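Side-chain contacts in Cif (Cell cycle inhibiting factor) (Escherichia coli, PDB 3EFY), which deamidates host NEDD8, which abolishes the activity of cullin-RING ubiquitin ligases and so inhibits the host cell cycle: residues Val59-Gly62 and Ala63-His66; Gly75-Ser78 and Cys79-Ala82; Tyr119-Cys122 and Met123-Lys127; Gln152-Lys155 and His156-Ser160. All blocks are in the same frame, centred on the assembly; numbering follows the deposited sequence.

Interaction 1. Residues Val59-Gly62 and Ala63-His66; sequences VNDG and ALGH
Asp61 reaches over the turn to Leu64 and pairs through its backbone with His66. From CB outward each atom of Asp61 has a partner. Asp61 CB lies 3.2 Å from His66 O. Asp61 CG meets Leu64 CB at 3.4 Å, the two side chains crossing at a slant. CG stands anti to the backbone N (chi1 -174°), which carries the carboxylate in over the turn. Asp61 OD1 accepts from Leu64 N at 3.0 Å in a nearly straight bond. That N-H comes from above the carboxylate plane, 53° out of it. Asp61 OD1 also takes a proton from water 1 at 2.7 Å, and water 1 in turn accepts from Ala63 N. OD2 rests on Leu64 CB and hydrogen-bonds to the hydroxyls of Tyr68 and Tyr119.

The backbone forms the end of a beta hairpin joining strands 54-61 and 66-72. Asp61 N gives to His66 O at 2.8 Å, and His66 N returns a bond to Asp61 O at 2.9 Å. Gly65 N adds a weak bond to the same oxygen. Gly65 and His66 thus face Asp61 as a G1 beta bulge, with Gly65 at positive phi (67°). His66 is an active-site residue, and its NE2 hydrogen-bonds to Gln86 OE1. Cys10, the third active-site residue, lies close by, consistent with this piece of the longer protein being its catalytic part.

Four hydrogen bonds grip the buried carboxylate of Asp61. They would probably favour its ionised form, and they tie the turn that leads into His66.

Interaction 2. Residues Gly75-Ser78 and Cys79-Ala82; sequences GENS and CRPA
The guanidinium of Arg80 has Gly75 O over one face and the Asn77 amide at its edge. Gly75 O sits above the plane, over the centre of the group. Gly75 O is 3.3 Å from Arg80 CZ, so the contact is with the face and not with an N-H. Asn77 ND2 lies in the guanidinium plane, 2.9 Å from Arg80 NH1. The two planes are 38° apart. Which way round the Asn77 amide sits is uncertain, so its close approach to NH1 is left unassigned. Asn77 and Arg80 run side by side and point the same way.

Arg80 is extended from CG to NE, and CG is anti to the backbone N (chi1 -165°). This lays its aliphatic part along the loop, where Arg80 CB meets Glu76 O at 3.2 Å. The tip is held from outside: NH1 hydrogen-bonds to Pro50 O and NH2 to Pro73 O.

At the turn, Asn77 O is reached by water. Water 2 is 2.7 Å from Asn77 O and accepts from Arg80 N at 3.2 Å. Water 3 accepts from Cys79 N at 2.9 Å. The loop joins strands 66-72 and 81-85 at the surface, away from the active site.

The partners found for the Arg80 guanidinium are mainly backbone carbonyls. Their partial charges would probably offset part of its positive charge. NH2 closes the loop on itself, while NH1 ties it to the loop of Pro50.

Interaction 3. Residues Tyr119-Cys122 and Met123-Lys127; sequences YFSC and MSQNK
Met123 N gives a straight bond to Tyr119 O (2.9 Å, 176°), and the helix then closes in a Schellman motif. Lys127 N bonds to Cys122 O at 2.9 Å, and Asn126 N to Met123 O at 3.0 Å. Asn126 is the C-prime residue, at positive phi (57°). Cys122 O also accepts from Gln125 N, which arrives from the face opposite to Lys127 N.

Tyr119 and Met123 lie side by side, one turn apart, and point the same way. Met123 CE touches Tyr119 CE1 at 3.7 Å, and Met123 CG is 3.8 Å from Tyr119 OH. Met123 leaves the backbone with CG anti to N (chi1 -178°). Its chain then bends and brings the methyl group back to the ring. This apolar contact lies on the buried side.

On the more open side Ser124 turns OG back over the helix. Ser124 OG is 2.7 Å from Ser121 O and 3.0 Å from Phe120 O. Its single proton can serve either carbonyl, and which of the two it serves is left open.

The helix end packs on several elements. Tyr119 meets Phe137 of helix 130-137 edge-to-face, while the main partner of its hydroxyl is Asp61. Phe120 points into the core, edge-to-face with Phe159 and Phe161 of strand 159-166. Leu39 and Leu42 of helix 39-47 also touch Phe120. Met123 packs on Ala63 in the turn between strands 54-61 and 66-72.

Interaction 4. Residues Gln152-Lys155 and His156-Ser160; sequences QYQK and HDNFS
Asn158 tucks its amide against Gln154 and Tyr153, and this is the tight part of the contact. Asn158 ND2 is 2.9 Å from Gln154 N, and Asn158 OD1 is 2.9 Å from Gln154 O. Asn158 ND2 also lies 2.7 Å from Gln154 NE2. The orientation of both amides is uncertain, so N and O cannot be told apart here. Chi1 of Asn158 is -71°, with CG beside its own backbone N, and this folds the amide back across the turn. Gln154 CG sits between its backbone N and carbonyl carbon, and its chain bends at chi2 toward Asn158. The Asn158 amide approaches the Tyr153 ring obliquely, with the atom modelled as Asn158 OD1 at 3.2 Å from Tyr153 CE1. Amide and ring planes are only 18° apart. Tyr153 OH is held beyond the contact by Ser124 O.

The outer side is looser and exposed. Lys155 and His156 are neighbours, and their side chains cross at an angle. Lys155 O sits over one face of the imidazole, 3.1 Å from His156 CG. The rest of the Lys155 chain runs away from the loop.

The loop leads into strand 159-166, and backbone bonds join Gln152 to Ala63 and Asn158 to Gly62. If its amide were the other way round, Asn158 could give to Gln154 O and accept from Gln154 N. Pairing with both backbone groups of Gln154 would probably help to hold the loop's shape.

Interactions 1, 3 and 4 form one neighbourhood; interaction 2 stands apart, its centre more than 20 Å from the centre of each of the others. Interaction 1 is buried, interaction 3 partly so, and interactions 2 and 4 lie at the surface. Interactions 1 and 4 meet on adjacent strands, 54-61 and 159-166, while interaction 3 ends the helix packed against them. Interaction 2 reaches the same sheet through strand 81-85. The chemistry follows position. Interaction 1 satisfies a buried carboxylate beside the active site, and interaction 3 combines apolar packing with helix capping. Interaction 2 places a guanidinium among backbone carbonyls, with waters bridging the turn backbone. Interaction 4 gathers neutral amides whose bonds remain undecided.

Interaction 1. Residues Val59-Gly62 and Ala63-His66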
ATOM      1  N   VAL A  59     -14.284 -10.304   3.833  1.00 16.30           N
ATOM      2  CA  VAL A  59     -14.977 -11.230   4.676  1.00 16.57           C
ATOM      3  C   VAL A  59     -14.174 -11.621   5.909  1.00 17.65           C
ATOM      4  O   VAL A  59     -13.065 -12.120   5.791  1.00 18.46           O
ATOM      5  CB  VAL A  59     -15.285 -12.568   3.937  1.00 17.07           C
ATOM      6  CG1 VAL A  59     -16.172 -13.459   4.808  1.00 16.30           C
ATOM      7  CG2 VAL A  59     -15.940 -12.257   2.539  1.00 17.05           C
ATOM      8  N   ASN A  60     -14.777 -11.416   7.065  1.00 18.99           N
ATOM      9  CA  ASN A  60     -14.226 -11.884   8.363  1.00 19.52           C
ATOM     10  C   ASN A  60     -15.131 -13.041   8.758  1.00 20.26           C
ATOM     11  O   ASN A  60     -16.286 -12.854   9.161  1.00 20.28           O
ATOM     12  CB  ASN A  60     -14.265 -10.713   9.364  1.00 19.82           C
ATOM     13  CG  ASN A  60     -13.064 -10.620  10.247  1.00 25.82           C
ATOM     14  OD1 ASN A  60     -13.260 -10.379  11.470  1.00 38.51           O
ATOM     15  ND2 ASN A  60     -11.826 -10.710   9.723  1.00 21.65           N
ATOM     16  N   ASP A  61     -14.653 -14.260   8.495  1.00 20.04           N
ATOM     17  CA  ASP A  61     -15.414 -15.472   8.670  1.00 20.79           C
ATOM     18  C   ASP A  61     -15.034 -16.119  10.002  1.00 22.57           C
ATOM     19  O   ASP A  61     -14.065 -16.837  10.090  1.00 22.40           O
ATOM     20  CB  ASP A  61     -15.121 -16.374   7.457  1.00 19.91           C
ATOM     21  CG  ASP A  61     -15.939 -17.635   7.378  1.00 22.68           C
ATOM     22  OD1 ASP A  61     -16.459 -18.123   8.396  1.00 21.63           O
ATOM     23  OD2 ASP A  61     -16.020 -18.166   6.218  1.00 21.77           O
ATOM     24  N   GLY A  62     -15.889 -15.867  11.005  1.00 24.80           N
ATOM     25  CA  GLY A  62     -15.616 -16.274  12.380  1.00 26.09           C
ATOM     26  C   GLY A  62     -15.693 -17.786  12.522  1.00 26.67           C
ATOM     27  O   GLY A  62     -14.879 -18.399  13.248  1.00 28.63           O
ATOM     28  N   ALA A  63     -16.670 -18.399  11.863  1.00 26.30           N
ATOM     29  CA  ALA A  63     -16.874 -19.853  11.981  1.00 26.84           C
ATOM     30  C   ALA A  63     -15.739 -20.658  11.338  1.00 26.41           C
ATOM     31  O   ALA A  63     -15.189 -21.622  11.933  1.00 26.79           O
ATOM     32  CB  ALA A  63     -18.219 -20.217  11.377  1.00 27.63           C
ATOM     33  N   LEU A  64     -15.333 -20.263  10.123  1.00 25.29           N
ATOM     34  CA  LEU A  64     -14.214 -20.874   9.461  1.00 24.30           C
ATOM     35  C   LEU A  64     -12.903 -20.468  10.107  1.00 24.15           C
ATOM     36  O   LEU A  64     -11.901 -21.174   9.967  1.00 25.40           O
ATOM     37  CB  LEU A  64     -14.204 -20.525   7.967  1.00 23.94           C
ATOM     38  CG  LEU A  64     -13.349 -21.373   7.019  1.00 26.17           C
ATOM     39  CD1 LEU A  64     -13.801 -22.814   6.992  1.00 27.22           C
ATOM     40  CD2 LEU A  64     -13.303 -20.794   5.605  1.00 23.04           C
ATOM     41  N   GLY A  65     -12.899 -19.333  10.827  1.00 24.43           N
ATOM     42  CA  GLY A  65     -11.725 -18.748  11.413  1.00 24.40           C
ATOM     43  C   GLY A  65     -10.747 -18.234  10.364  1.00 23.84           C
ATOM     44  O   GLY A  65      -9.562 -18.539  10.366  1.00 24.46           O
ATOM     45  N   HIS A  66     -11.237 -17.385   9.461  1.00 22.18           N
ATOM     46  CA  HIS A  66     -10.484 -17.083   8.290  1.00 20.91           C
ATOM     47  C   HIS A  66     -10.990 -15.733   7.708  1.00 18.90           C
ATOM     48  O   HIS A  66     -12.110 -15.366   7.974  1.00 23.60           O
ATOM     49  CB  HIS A  66     -10.750 -18.211   7.295  1.00 21.60           C
ATOM     50  CG  HIS A  66      -9.906 -18.133   6.079  1.00 22.35           C
ATOM     51  ND1 HIS A  66      -8.607 -17.678   6.126  1.00 24.04           N
ATOM     52  CD2 HIS A  66     -10.151 -18.469   4.782  1.00 23.47           C
ATOM     53  CE1 HIS A  66      -8.128 -17.666   4.896  1.00 21.32           C
ATOM     54  NE2 HIS A  66      -9.019 -18.192   4.072  1.00 19.65           N
TER
HETATM   55  O   HOH W   1     -18.531 -17.171   9.887  1.00 29.17           O

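Interaction 2. Residues Gly75-Ser78 and Cys79-Ala82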
ATOM      1  N   GLY A  75     -20.959  -6.918 -14.022  1.00 25.64           N
ATOM      2  CA  GLY A  75     -21.622  -8.019 -14.654  1.00 26.20           C
ATOM      3  C   GLY A  75     -23.076  -8.169 -14.275  1.00 26.34           C
ATOM      4  O   GLY A  75     -23.570  -7.560 -13.338  1.00 25.32           O
ATOM      5  N   GLU A  76     -23.810  -8.967 -15.053  1.00 27.79           N
ATOM      6  CA  GLU A  76     -25.227  -9.200 -14.769  1.00 28.77           C
ATOM      7  C   GLU A  76     -25.442 -10.018 -13.500  1.00 28.29           C
ATOM      8  O   GLU A  76     -24.629 -10.901 -13.183  1.00 29.80           O
ATOM      9  CB  GLU A  76     -25.929  -9.861 -15.997  1.00 29.90           C
ATOM     10  CG  GLU A  76     -25.893  -8.926 -17.223  1.00 32.92           C
ATOM     11  CD  GLU A  76     -26.188  -9.601 -18.597  1.00 41.65           C
ATOM     12  OE1 GLU A  76     -26.835 -10.654 -18.634  1.00 46.93           O
ATOM     13  OE2 GLU A  76     -25.782  -9.043 -19.643  1.00 46.58           O
ATOM     14  N   ASN A  77     -26.527  -9.737 -12.788  1.00 28.13           N
ATOM     15  CA  ASN A  77     -26.849 -10.385 -11.513  1.00 29.54           C
ATOM     16  C   ASN A  77     -27.370 -11.806 -11.619  1.00 31.91           C
ATOM     17  O   ASN A  77     -27.512 -12.484 -10.595  1.00 33.88           O
ATOM     18  CB  ASN A  77     -27.800  -9.556 -10.648  1.00 28.86           C
ATOM     19  CG  ASN A  77     -27.103  -8.368  -9.975  1.00 30.30           C
ATOM     20  OD1 ASN A  77     -27.689  -7.286  -9.789  1.00 32.44           O
ATOM     21  ND2 ASN A  77     -25.846  -8.574  -9.620  1.00 24.01           N
ATOM     22  N   SER A  78     -27.630 -12.269 -12.834  1.00 33.50           N
ATOM     23  CA  SER A  78     -27.851 -13.711 -13.075  1.00 35.06           C
ATOM     24  C   SER A  78     -26.547 -14.465 -13.204  1.00 34.09           C
ATOM     25  O   SER A  78     -25.793 -14.243 -14.138  1.00 34.55           O
ATOM     26  CB  SER A  78     -28.696 -13.890 -14.352  1.00 35.66           C
ATOM     27  OG  SER A  78     -29.960 -13.360 -14.099  1.00 40.33           O
ATOM     28  N   CYS A  79     -26.263 -15.370 -12.265  1.00 34.93           N
ATOM     29  CA  CYS A  79     -24.984 -16.111 -12.250  1.00 34.65           C
ATOM     30  C   CYS A  79     -23.772 -15.173 -12.386  1.00 31.13           C
ATOM     31  O   CYS A  79     -22.817 -15.426 -13.157  1.00 33.02           O
ATOM     32  CB  CYS A  79     -24.953 -17.211 -13.317  1.00 35.10           C
ATOM     33  SG  CYS A  79     -26.279 -18.472 -13.062  1.00 43.57           S
ATOM     34  N   ARG A  80     -23.804 -14.106 -11.594  1.00 28.83           N
ATOM     35  CA  ARG A  80     -22.746 -13.129 -11.603  1.00 26.96           C
ATOM     36  C   ARG A  80     -21.413 -13.749 -11.182  1.00 25.92           C
ATOM     37  O   ARG A  80     -21.379 -14.431 -10.163  1.00 26.21           O
ATOM     38  CB  ARG A  80     -23.072 -12.005 -10.644  1.00 26.60           C
ATOM     39  CG  ARG A  80     -22.202 -10.804 -10.868  1.00 25.55           C
ATOM     40  CD  ARG A  80     -22.785  -9.537 -10.331  1.00 24.86           C
ATOM     41  NE  ARG A  80     -21.928  -8.383 -10.528  1.00 22.39           N
ATOM     42  CZ  ARG A  80     -22.296  -7.104 -10.308  1.00 19.33           C
ATOM     43  NH1 ARG A  80     -23.521  -6.821  -9.890  1.00 23.68           N
ATOM     44  NH2 ARG A  80     -21.447  -6.139 -10.490  1.00 22.06           N
ATOM     45  N   PRO A  81     -20.347 -13.530 -11.952  1.00 24.64           N
ATOM     46  CA  PRO A  81     -19.039 -14.085 -11.544  1.00 24.47           C
ATOM     47  C   PRO A  81     -18.373 -13.306 -10.399  1.00 23.44           C
ATOM     48  O   PRO A  81     -18.677 -12.144 -10.136  1.00 23.16           O
ATOM     49  CB  PRO A  81     -18.179 -13.984 -12.795  1.00 25.20           C
ATOM     50  CG  PRO A  81     -19.087 -13.466 -13.879  1.00 27.59           C
ATOM     51  CD  PRO A  81     -20.335 -12.987 -13.318  1.00 26.21           C
ATOM     52  N   ALA A  82     -17.464 -13.990  -9.708  1.00 22.10           N
ATOM     53  CA  ALA A  82     -16.648 -13.336  -8.688  1.00 21.53           C
ATOM     54  C   ALA A  82     -15.288 -14.031  -8.652  1.00 21.36           C
ATOM     55  O   ALA A  82     -15.135 -15.118  -9.217  1.00 22.64           O
ATOM     56  CB  ALA A  82     -17.349 -13.443  -7.347  1.00 21.96           C
TER
HETATM   57  O   HOH W   2     -25.725 -13.820  -9.103  1.00 35.34           O
HETATM   58  O   HOH W   3     -27.976 -15.851  -9.972  1.00 43.35           O

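Interaction 3. Residues Tyr119-Cys122 and Met123-Lys127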
ATOM      1  N   TYR A 119     -22.562 -20.598   0.553  1.00 21.88           N
ATOM      2  CA  TYR A 119     -21.656 -20.982   1.654  1.00 22.47           C
ATOM      3  C   TYR A 119     -21.894 -20.122   2.910  1.00 21.98           C
ATOM      4  O   TYR A 119     -22.025 -20.636   4.032  1.00 22.75           O
ATOM      5  CB  TYR A 119     -20.139 -20.977   1.199  1.00 21.35           C
ATOM      6  CG  TYR A 119     -19.214 -20.898   2.359  1.00 21.27           C
ATOM      7  CD1 TYR A 119     -18.981 -22.010   3.162  1.00 21.92           C
ATOM      8  CD2 TYR A 119     -18.688 -19.665   2.773  1.00 21.77           C
ATOM      9  CE1 TYR A 119     -18.225 -21.921   4.294  1.00 21.78           C
ATOM     10  CE2 TYR A 119     -17.902 -19.569   3.896  1.00 20.21           C
ATOM     11  CZ  TYR A 119     -17.670 -20.699   4.656  1.00 23.12           C
ATOM     12  OH  TYR A 119     -16.949 -20.634   5.800  1.00 23.37           O
ATOM     13  N   PHE A 120     -21.963 -18.788   2.758  1.00 21.73           N
ATOM     14  CA  PHE A 120     -22.202 -17.922   3.911  1.00 21.57           C
ATOM     15  C   PHE A 120     -23.494 -18.335   4.621  1.00 22.97           C
ATOM     16  O   PHE A 120     -23.566 -18.432   5.861  1.00 23.28           O
ATOM     17  CB  PHE A 120     -22.363 -16.436   3.505  1.00 21.96           C
ATOM     18  CG  PHE A 120     -21.160 -15.803   2.846  1.00 21.75           C
ATOM     19  CD1 PHE A 120     -19.881 -16.171   3.123  1.00 21.05           C
ATOM     20  CD2 PHE A 120     -21.356 -14.757   1.961  1.00 21.29           C
ATOM     21  CE1 PHE A 120     -18.843 -15.575   2.490  1.00 20.12           C
ATOM     22  CE2 PHE A 120     -20.339 -14.142   1.366  1.00 21.13           C
ATOM     23  CZ  PHE A 120     -19.070 -14.532   1.604  1.00 19.92           C
ATOM     24  N   SER A 121     -24.520 -18.581   3.814  1.00 23.21           N
ATOM     25  CA  SER A 121     -25.820 -18.943   4.357  1.00 25.85           C
ATOM     26  C   SER A 121     -25.759 -20.264   5.140  1.00 26.73           C
ATOM     27  O   SER A 121     -26.228 -20.342   6.262  1.00 28.62           O
ATOM     28  CB  SER A 121     -26.865 -19.021   3.247  1.00 27.45           C
ATOM     29  OG  SER A 121     -28.122 -19.261   3.857  1.00 30.44           O
ATOM     30  N   CYS A 122     -25.146 -21.274   4.552  1.00 27.12           N
ATOM     31  CA  CYS A 122     -24.982 -22.574   5.231  1.00 28.35           C
ATOM     32  C   CYS A 122     -24.168 -22.463   6.520  1.00 28.38           C
ATOM     33  O   CYS A 122     -24.596 -22.937   7.563  1.00 29.05           O
ATOM     34  CB  CYS A 122     -24.318 -23.585   4.304  1.00 28.08           C
ATOM     35  SG  CYS A 122     -25.333 -24.077   2.916  1.00 34.71           S
ATOM     36  N   MET A 123     -23.001 -21.815   6.471  1.00 27.22           N
ATOM     37  CA  MET A 123     -22.158 -21.687   7.650  1.00 28.67           C
ATOM     38  C   MET A 123     -22.840 -20.885   8.756  1.00 29.47           C
ATOM     39  O   MET A 123     -22.704 -21.195   9.942  1.00 29.89           O
ATOM     40  CB  MET A 123     -20.799 -21.083   7.261  1.00 27.59           C
ATOM     41  CG  MET A 123     -19.792 -20.915   8.340  1.00 31.08           C
ATOM     42  SD  MET A 123     -19.206 -22.547   8.935  1.00 38.48           S
ATOM     43  CE  MET A 123     -19.342 -23.443   7.430  1.00 31.58           C
ATOM     44  N   SER A 124     -23.615 -19.871   8.389  1.00 29.70           N
ATOM     45  CA  SER A 124     -24.295 -19.049   9.392  1.00 32.00           C
ATOM     46  C   SER A 124     -25.364 -19.839  10.153  1.00 33.67           C
ATOM     47  O   SER A 124     -25.711 -19.469  11.249  1.00 33.92           O
ATOM     48  CB  SER A 124     -24.922 -17.793   8.771  1.00 32.87           C
ATOM     49  OG  SER A 124     -25.883 -18.125   7.819  1.00 35.65           O
ATOM     50  N   GLN A 125     -25.833 -20.928   9.568  1.00 35.29           N
ATOM     51  CA  GLN A 125     -26.832 -21.810  10.165  1.00 37.68           C
ATOM     52  C   GLN A 125     -26.199 -23.095  10.724  1.00 38.54           C
ATOM     53  O   GLN A 125     -26.917 -24.064  11.016  1.00 39.38           O
ATOM     54  CB  GLN A 125     -27.845 -22.192   9.111  1.00 37.76           C
ATOM     55  CG  GLN A 125     -28.704 -21.044   8.622  1.00 41.52           C
ATOM     56  CD  GLN A 125     -29.554 -21.440   7.461  1.00 45.91           C
ATOM     57  OE1 GLN A 125     -29.227 -21.154   6.308  1.00 47.85           O
ATOM     58  NE2 GLN A 125     -30.651 -22.127   7.743  1.00 47.39           N
ATOM     59  N   ASN A 126     -24.877 -23.097  10.842  1.00 39.81           N
ATOM     60  CA  ASN A 126     -24.094 -24.245  11.316  1.00 42.30           C
ATOM     61  C   ASN A 126     -24.300 -25.513  10.496  1.00 42.90           C
ATOM     62  O   ASN A 126     -24.274 -26.617  11.047  1.00 43.66           O
ATOM     63  CB  ASN A 126     -24.374 -24.516  12.809  1.00 42.81           C
ATOM     64  CG  ASN A 126     -23.268 -25.349  13.497  1.00 46.36           C
ATOM     65  OD1 ASN A 126     -22.071 -25.284  13.141  1.00 50.80           O
ATOM     66  ND2 ASN A 126     -23.674 -26.135  14.503  1.00 48.31           N
ATOM     67  N   LYS A 127     -24.489 -25.379   9.186  1.00 43.53           N
ATOM     68  CA  LYS A 127     -24.626 -26.542   8.336  1.00 45.00           C
ATOM     69  C   LYS A 127     -23.326 -26.692   7.564  1.00 45.28           C
ATOM     70  O   LYS A 127     -23.226 -26.267   6.416  1.00 46.68           O
ATOM     71  CB  LYS A 127     -25.837 -26.419   7.413  1.00 45.42           C
ATOM     72  CG  LYS A 127     -27.119 -26.039   8.141  1.00 48.03           C
ATOM     73  CD  LYS A 127     -28.368 -26.185   7.269  1.00 51.36           C
ATOM     74  CE  LYS A 127     -29.500 -25.238   7.685  1.00 52.98           C
ATOM     75  NZ  LYS A 127     -30.211 -25.611   8.969  1.00 56.55           N
TER

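Interaction 4. Residues Gln152-Lys155 and His156-Ser160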
ATOM      1  N   GLN A 152     -15.421 -22.938  14.463  1.00 35.08           N
ATOM      2  CA  GLN A 152     -15.794 -22.238  15.690  1.00 38.42           C
ATOM      3  C   GLN A 152     -17.147 -21.577  15.482  1.00 39.95           C
ATOM      4  O   GLN A 152     -17.227 -20.373  15.518  1.00 40.16           O
ATOM      5  CB  GLN A 152     -14.818 -21.123  16.078  1.00 39.81           C
ATOM      6  CG  GLN A 152     -13.369 -21.270  15.684  1.00 44.25           C
ATOM      7  CD  GLN A 152     -12.480 -21.854  16.768  1.00 48.90           C
ATOM      8  OE1 GLN A 152     -11.661 -22.739  16.498  1.00 53.68           O
ATOM      9  NE2 GLN A 152     -12.613 -21.347  17.989  1.00 50.15           N
ATOM     10  N   TYR A 153     -18.196 -22.356  15.282  1.00 42.70           N
ATOM     11  CA  TYR A 153     -19.533 -21.786  15.167  1.00 44.86           C
ATOM     12  C   TYR A 153     -19.974 -21.110  16.480  1.00 46.57           C
ATOM     13  O   TYR A 153     -19.856 -21.681  17.569  1.00 45.70           O
ATOM     14  CB  TYR A 153     -20.545 -22.848  14.730  1.00 45.48           C
ATOM     15  CG  TYR A 153     -21.953 -22.326  14.597  1.00 47.51           C
ATOM     16  CD1 TYR A 153     -22.301 -21.461  13.557  1.00 49.11           C
ATOM     17  CD2 TYR A 153     -22.944 -22.682  15.514  1.00 49.28           C
ATOM     18  CE1 TYR A 153     -23.587 -20.966  13.432  1.00 49.84           C
ATOM     19  CE2 TYR A 153     -24.250 -22.201  15.388  1.00 50.59           C
ATOM     20  CZ  TYR A 153     -24.565 -21.338  14.350  1.00 51.76           C
ATOM     21  OH  TYR A 153     -25.852 -20.852  14.220  1.00 51.54           O
ATOM     22  N   GLN A 154     -20.451 -19.871  16.359  1.00 48.58           N
ATOM     23  CA  GLN A 154     -21.125 -19.155  17.455  1.00 50.47           C
ATOM     24  C   GLN A 154     -22.605 -18.943  17.055  1.00 51.74           C
ATOM     25  O   GLN A 154     -22.948 -19.026  15.870  1.00 52.35           O
ATOM     26  CB  GLN A 154     -20.373 -17.847  17.804  1.00 50.56           C
ATOM     27  CG  GLN A 154     -19.695 -17.064  16.616  1.00 53.15           C
ATOM     28  CD  GLN A 154     -18.258 -17.572  16.207  1.00 55.67           C
ATOM     29  OE1 GLN A 154     -17.449 -17.964  17.071  1.00 59.79           O
ATOM     30  NE2 GLN A 154     -17.949 -17.537  14.891  1.00 50.18           N
ATOM     31  N   LYS A 155     -23.492 -18.723  18.026  1.00 52.98           N
ATOM     32  CA  LYS A 155     -24.943 -18.700  17.742  1.00 54.01           C
ATOM     33  C   LYS A 155     -25.352 -17.565  16.787  1.00 53.66           C
ATOM     34  O   LYS A 155     -26.159 -17.774  15.882  1.00 54.47           O
ATOM     35  CB  LYS A 155     -25.776 -18.647  19.041  1.00 54.75           C
ATOM     36  CG  LYS A 155     -27.263 -19.045  18.861  1.00 56.91           C
ATOM     37  CD  LYS A 155     -27.772 -19.964  20.010  1.00 59.26           C
ATOM     38  CE  LYS A 155     -29.111 -20.639  19.660  1.00 60.12           C
ATOM     39  NZ  LYS A 155     -29.515 -21.747  20.601  1.00 60.20           N
ATOM     40  N   HIS A 156     -24.793 -16.379  16.974  1.00 53.09           N
ATOM     41  CA  HIS A 156     -24.987 -15.308  15.987  1.00 52.66           C
ATOM     42  C   HIS A 156     -23.674 -14.567  15.730  1.00 50.66           C
ATOM     43  O   HIS A 156     -22.654 -14.847  16.365  1.00 51.13           O
ATOM     44  CB  HIS A 156     -26.131 -14.370  16.421  1.00 53.57           C
ATOM     45  CG  HIS A 156     -27.501 -14.979  16.273  1.00 56.10           C
ATOM     46  ND1 HIS A 156     -28.102 -15.177  15.045  1.00 58.84           N
ATOM     47  CD2 HIS A 156     -28.375 -15.452  17.196  1.00 58.74           C
ATOM     48  CE1 HIS A 156     -29.288 -15.737  15.218  1.00 60.22           C
ATOM     49  NE2 HIS A 156     -29.476 -15.918  16.515  1.00 60.24           N
ATOM     50  N   ASP A 157     -23.689 -13.660  14.755  1.00 48.17           N
ATOM     51  CA  ASP A 157     -22.526 -12.825  14.431  1.00 45.59           C
ATOM     52  C   ASP A 157     -21.243 -13.586  14.056  1.00 41.46           C
ATOM     53  O   ASP A 157     -20.143 -13.158  14.426  1.00 41.80           O
ATOM     54  CB  ASP A 157     -22.191 -11.888  15.587  1.00 46.81           C
ATOM     55  CG  ASP A 157     -23.383 -11.088  16.077  1.00 50.53           C
ATOM     56  OD1 ASP A 157     -24.352 -10.862  15.296  1.00 54.35           O
ATOM     57  OD2 ASP A 157     -23.325 -10.688  17.263  1.00 53.87           O
ATOM     58  N   ASN A 158     -21.384 -14.680  13.314  1.00 36.36           N
ATOM     59  CA  ASN A 158     -20.244 -15.416  12.784  1.00 32.66           C
ATOM     60  C   ASN A 158     -19.471 -14.538  11.757  1.00 29.29           C
ATOM     61  O   ASN A 158     -18.246 -14.448  11.793  1.00 29.17           O
ATOM     62  CB  ASN A 158     -20.752 -16.697  12.112  1.00 32.80           C
ATOM     63  CG  ASN A 158     -21.270 -17.715  13.129  1.00 35.21           C
ATOM     64  OD1 ASN A 158     -22.495 -17.915  13.280  1.00 39.16           O
ATOM     65  ND2 ASN A 158     -20.339 -18.311  13.869  1.00 35.14           N
ATOM     66  N   PHE A 159     -20.226 -13.857  10.901  1.00 25.42           N
ATOM     67  CA  PHE A 159     -19.626 -13.091   9.808  1.00 23.25           C
ATOM     68  C   PHE A 159     -19.657 -11.592  10.076  1.00 22.15           C
ATOM     69  O   PHE A 159     -20.615 -11.068  10.659  1.00 22.73           O
ATOM     70  CB  PHE A 159     -20.384 -13.332   8.504  1.00 22.79           C
ATOM     71  CG  PHE A 159     -20.157 -14.694   7.896  1.00 21.36           C
ATOM     72  CD1 PHE A 159     -19.049 -14.923   7.109  1.00 21.16           C
ATOM     73  CD2 PHE A 159     -21.045 -15.712   8.112  1.00 22.33           C
ATOM     74  CE1 PHE A 159     -18.813 -16.154   6.515  1.00 21.76           C
ATOM     75  CE2 PHE A 159     -20.848 -16.984   7.500  1.00 22.35           C
ATOM     76  CZ  PHE A 159     -19.709 -17.210   6.729  1.00 24.03           C
ATOM     77  N   SER A 160     -18.625 -10.910   9.600  1.00 21.42           N
ATOM     78  CA  SER A 160     -18.595  -9.436   9.483  1.00 21.32           C
ATOM     79  C   SER A 160     -18.018  -9.124   8.100  1.00 21.46           C
ATOM     80  O   SER A 160     -17.003  -9.705   7.717  1.00 20.92           O
ATOM     81  CB  SER A 160     -17.647  -8.864  10.522  1.00 21.18           C
ATOM     82  OG  SER A 160     -17.543  -7.455  10.468  1.00 24.91           O
TER